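Local coordinates for copper homeostasis protein CutC (Streptococcus agalactiae, PDB 2BDQ) that may bind copper ions and is thought to take part in copper homeostasis in the cytoplasm, at residues L121-A126 and L145-I150. Sequence-based numbering, arbitrary orientation.
Sequences LVFHMA and LGFTRI
Leu-121 meets Phe-147 and Thr-148 where two neighbouring parallel strands of the closed eight-stranded TIM barrel, 121-123 and 149-152, begin to pair; helix 135-144 links them as a right-handed beta-alpha-beta crossover. The CB of Leu-121 sits over one face of the Phe-147 ring, a CH-pi contact 3.9 Å from the centroid and offset toward the rim. Its carbonyl oxygen is gripped by two consecutive amides: Thr-148 N at 2.7 Å, in the carbonyl plane, and Arg-149 N at 3.3 Å, tilted 16° from it. At the same end, a water accepts from Leu-121 N and lies 2.7 Å from Thr-148 OG1, bridging the two segments beside the Schellman turn that closes helix 135-144. Val-122 pairs with Arg-149, and both side chains point into the barrel, on the face away from helix 135-144. Val-122 CB packs at 3.7 Å against Arg-149 CG, which the first torsion holds between backbone N and carbonyl carbon; from there the extended arginine chain brings NE close to NH2 of Arg-24, two like charges near each other. Val-122 CA also makes a CA-H...O contact with Arg-149 O at 3.2 Å. That same oxygen accepts from Phe-123 N at 3.1 Å. The Phe-123 side chain turns to the other face with Ile-150, beneath helix 135-144, where Leu-142 touches Phe-123, Phe-147 and Ile-150. With CG anti to the backbone N (chi1 -159°), the Phe-123 ring presents its edge to the face of Phe-147, an offset edge-to-face pair with planes at 63°. Before the chain runs into a loop at His-124, Phe-123 O receives a last CA-H...O contact, from Ile-150 CA at 3.4 Å.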
loop_
_atom_site.group_PDB
_atom_site.type_symbol
_atom_site.label_atom_id
_atom_site.label_comp_id
_atom_site.label_asym_id
_atom_site.label_seq_id
_atom_site.Cartn_x
_atom_site.Cartn_y
_atom_site.Cartn_z
ATOM N N LEU A 121 7.723 -18.758 -7.641
ATOM C CA LEU A 121 6.485 -18.451 -6.941
ATOM C C LEU A 121 6.451 -18.950 -5.506
ATOM O O LEU A 121 6.889 -20.062 -5.212
ATOM C CB LEU A 121 5.296 -19.046 -7.695
ATOM C CG LEU A 121 5.029 -18.521 -9.104
ATOM C CD1 LEU A 121 3.951 -19.372 -9.761
ATOM C CD2 LEU A 121 4.593 -17.064 -9.037
ATOM N N VAL A 122 5.934 -18.112 -4.612
ATOM C CA VAL A 122 5.807 -18.476 -3.211
ATOM C C VAL A 122 4.378 -18.244 -2.728
ATOM O O VAL A 122 3.760 -17.230 -3.053
ATOM C CB VAL A 122 6.837 -17.703 -2.323
ATOM C CG1 VAL A 122 7.068 -16.325 -2.857
ATOM C CG2 VAL A 122 6.357 -17.653 -0.877
ATOM N N PHE A 123 3.857 -19.225 -1.989
ATOM C CA PHE A 123 2.509 -19.193 -1.414
ATOM C C PHE A 123 2.710 -18.691 0.025
ATOM O O PHE A 123 3.517 -19.252 0.778
ATOM C CB PHE A 123 1.914 -20.616 -1.438
ATOM C CG PHE A 123 0.405 -20.658 -1.343
ATOM C CD1 PHE A 123 -0.243 -20.586 -0.113
ATOM C CD2 PHE A 123 -0.366 -20.721 -2.490
ATOM C CE1 PHE A 123 -1.640 -20.568 -0.037
ATOM C CE2 PHE A 123 -1.762 -20.705 -2.422
ATOM C CZ PHE A 123 -2.397 -20.626 -1.193
ATOM N N HIS A 124 1.997 -17.635 0.408
ATOM C CA HIS A 124 2.180 -17.067 1.743
ATOM C C HIS A 124 1.345 -17.637 2.892
ATOM O O HIS A 124 0.743 -18.703 2.773
ATOM C CB HIS A 124 2.010 -15.546 1.679
ATOM C CG HIS A 124 0.724 -15.103 1.056
ATOM N ND1 HIS A 124 -0.505 -15.590 1.456
ATOM C CD2 HIS A 124 0.466 -14.189 0.091
ATOM C CE1 HIS A 124 -1.458 -14.993 0.767
ATOM N NE2 HIS A 124 -0.896 -14.135 -0.070
HETATM N N MSE A 125 1.336 -16.902 4.001
HETATM C CA MSE A 125 0.637 -17.253 5.241
HETATM C C MSE A 125 -0.800 -17.770 5.049
HETATM O O MSE A 125 -1.383 -18.353 5.962
HETATM C CB MSE A 125 0.632 -16.032 6.179
HETATM C CG MSE A 125 1.056 -16.286 7.639
HETATM SE SE MSE A 125 2.995 -16.239 8.016
HETATM C CE MSE A 125 3.265 -14.314 8.067
ATOM N N ALA A 126 -1.383 -17.556 3.877
ATOM C CA ALA A 126 -2.738 -18.048 3.634
ATOM C C ALA A 126 -2.754 -19.571 3.786
ATOM O O ALA A 126 -3.805 -20.177 4.001
ATOM C CB ALA A 126 -3.206 -17.662 2.240
ATOM N N LEU A 145 1.578 -27.073 -9.179
ATOM C CA LEU A 145 1.382 -25.747 -9.745
ATOM C C LEU A 145 2.712 -25.062 -10.045
ATOM O O LEU A 145 2.737 -23.939 -10.547
ATOM C CB LEU A 145 0.566 -24.889 -8.788
ATOM C CG LEU A 145 -0.891 -25.322 -8.649
ATOM C CD1 LEU A 145 -1.556 -24.567 -7.523
ATOM C CD2 LEU A 145 -1.613 -25.069 -9.965
ATOM N N GLY A 146 3.817 -25.730 -9.722
ATOM C CA GLY A 146 5.128 -25.165 -9.990
ATOM C C GLY A 146 5.629 -24.108 -9.021
ATOM O O GLY A 146 6.443 -23.268 -9.405
ATOM N N PHE A 147 5.150 -24.145 -7.778
ATOM C CA PHE A 147 5.566 -23.191 -6.752
ATOM C C PHE A 147 6.948 -23.544 -6.204
ATOM O O PHE A 147 7.287 -24.717 -6.085
ATOM C CB PHE A 147 4.544 -23.169 -5.614
ATOM C CG PHE A 147 3.465 -22.149 -5.796
ATOM C CD1 PHE A 147 3.510 -20.937 -5.101
ATOM C CD2 PHE A 147 2.405 -22.383 -6.674
ATOM C CE1 PHE A 147 2.518 -19.976 -5.280
ATOM C CE2 PHE A 147 1.412 -21.423 -6.856
ATOM C CZ PHE A 147 1.472 -20.212 -6.150
ATOM N N THR A 148 7.728 -22.521 -5.861
ATOM C CA THR A 148 9.086 -22.687 -5.336
ATOM C C THR A 148 9.159 -22.860 -3.820
ATOM O O THR A 148 9.933 -23.671 -3.327
ATOM C CB THR A 148 9.973 -21.492 -5.754
ATOM O OG1 THR A 148 9.979 -21.387 -7.183
ATOM C CG2 THR A 148 11.402 -21.678 -5.267
ATOM N N ARG A 149 8.382 -22.081 -3.077
ATOM C CA ARG A 149 8.378 -22.218 -1.627
ATOM C C ARG A 149 7.071 -21.790 -0.992
ATOM O O ARG A 149 6.210 -21.179 -1.635
ATOM C CB ARG A 149 9.550 -21.461 -0.980
ATOM C CG ARG A 149 9.557 -19.986 -1.218
ATOM C CD ARG A 149 10.648 -19.284 -0.403
ATOM N NE ARG A 149 10.881 -17.976 -0.998
ATOM C CZ ARG A 149 11.568 -17.792 -2.119
ATOM N NH1 ARG A 149 12.102 -18.839 -2.740
ATOM N NH2 ARG A 149 11.680 -16.577 -2.646
ATOM N N ILE A 150 6.942 -22.136 0.282
ATOM C CA ILE A 150 5.758 -21.844 1.064
ATOM C C ILE A 150 6.162 -21.169 2.365
ATOM O O ILE A 150 7.023 -21.670 3.102
ATOM C CB ILE A 150 4.996 -23.141 1.432
ATOM C CG1 ILE A 150 4.756 -23.982 0.180
ATOM C CG2 ILE A 150 3.678 -22.795 2.104
ATOM C CD1 ILE A 150 4.077 -25.311 0.458
HETATM O O HOH W 1 8.076 -21.485 -9.128
#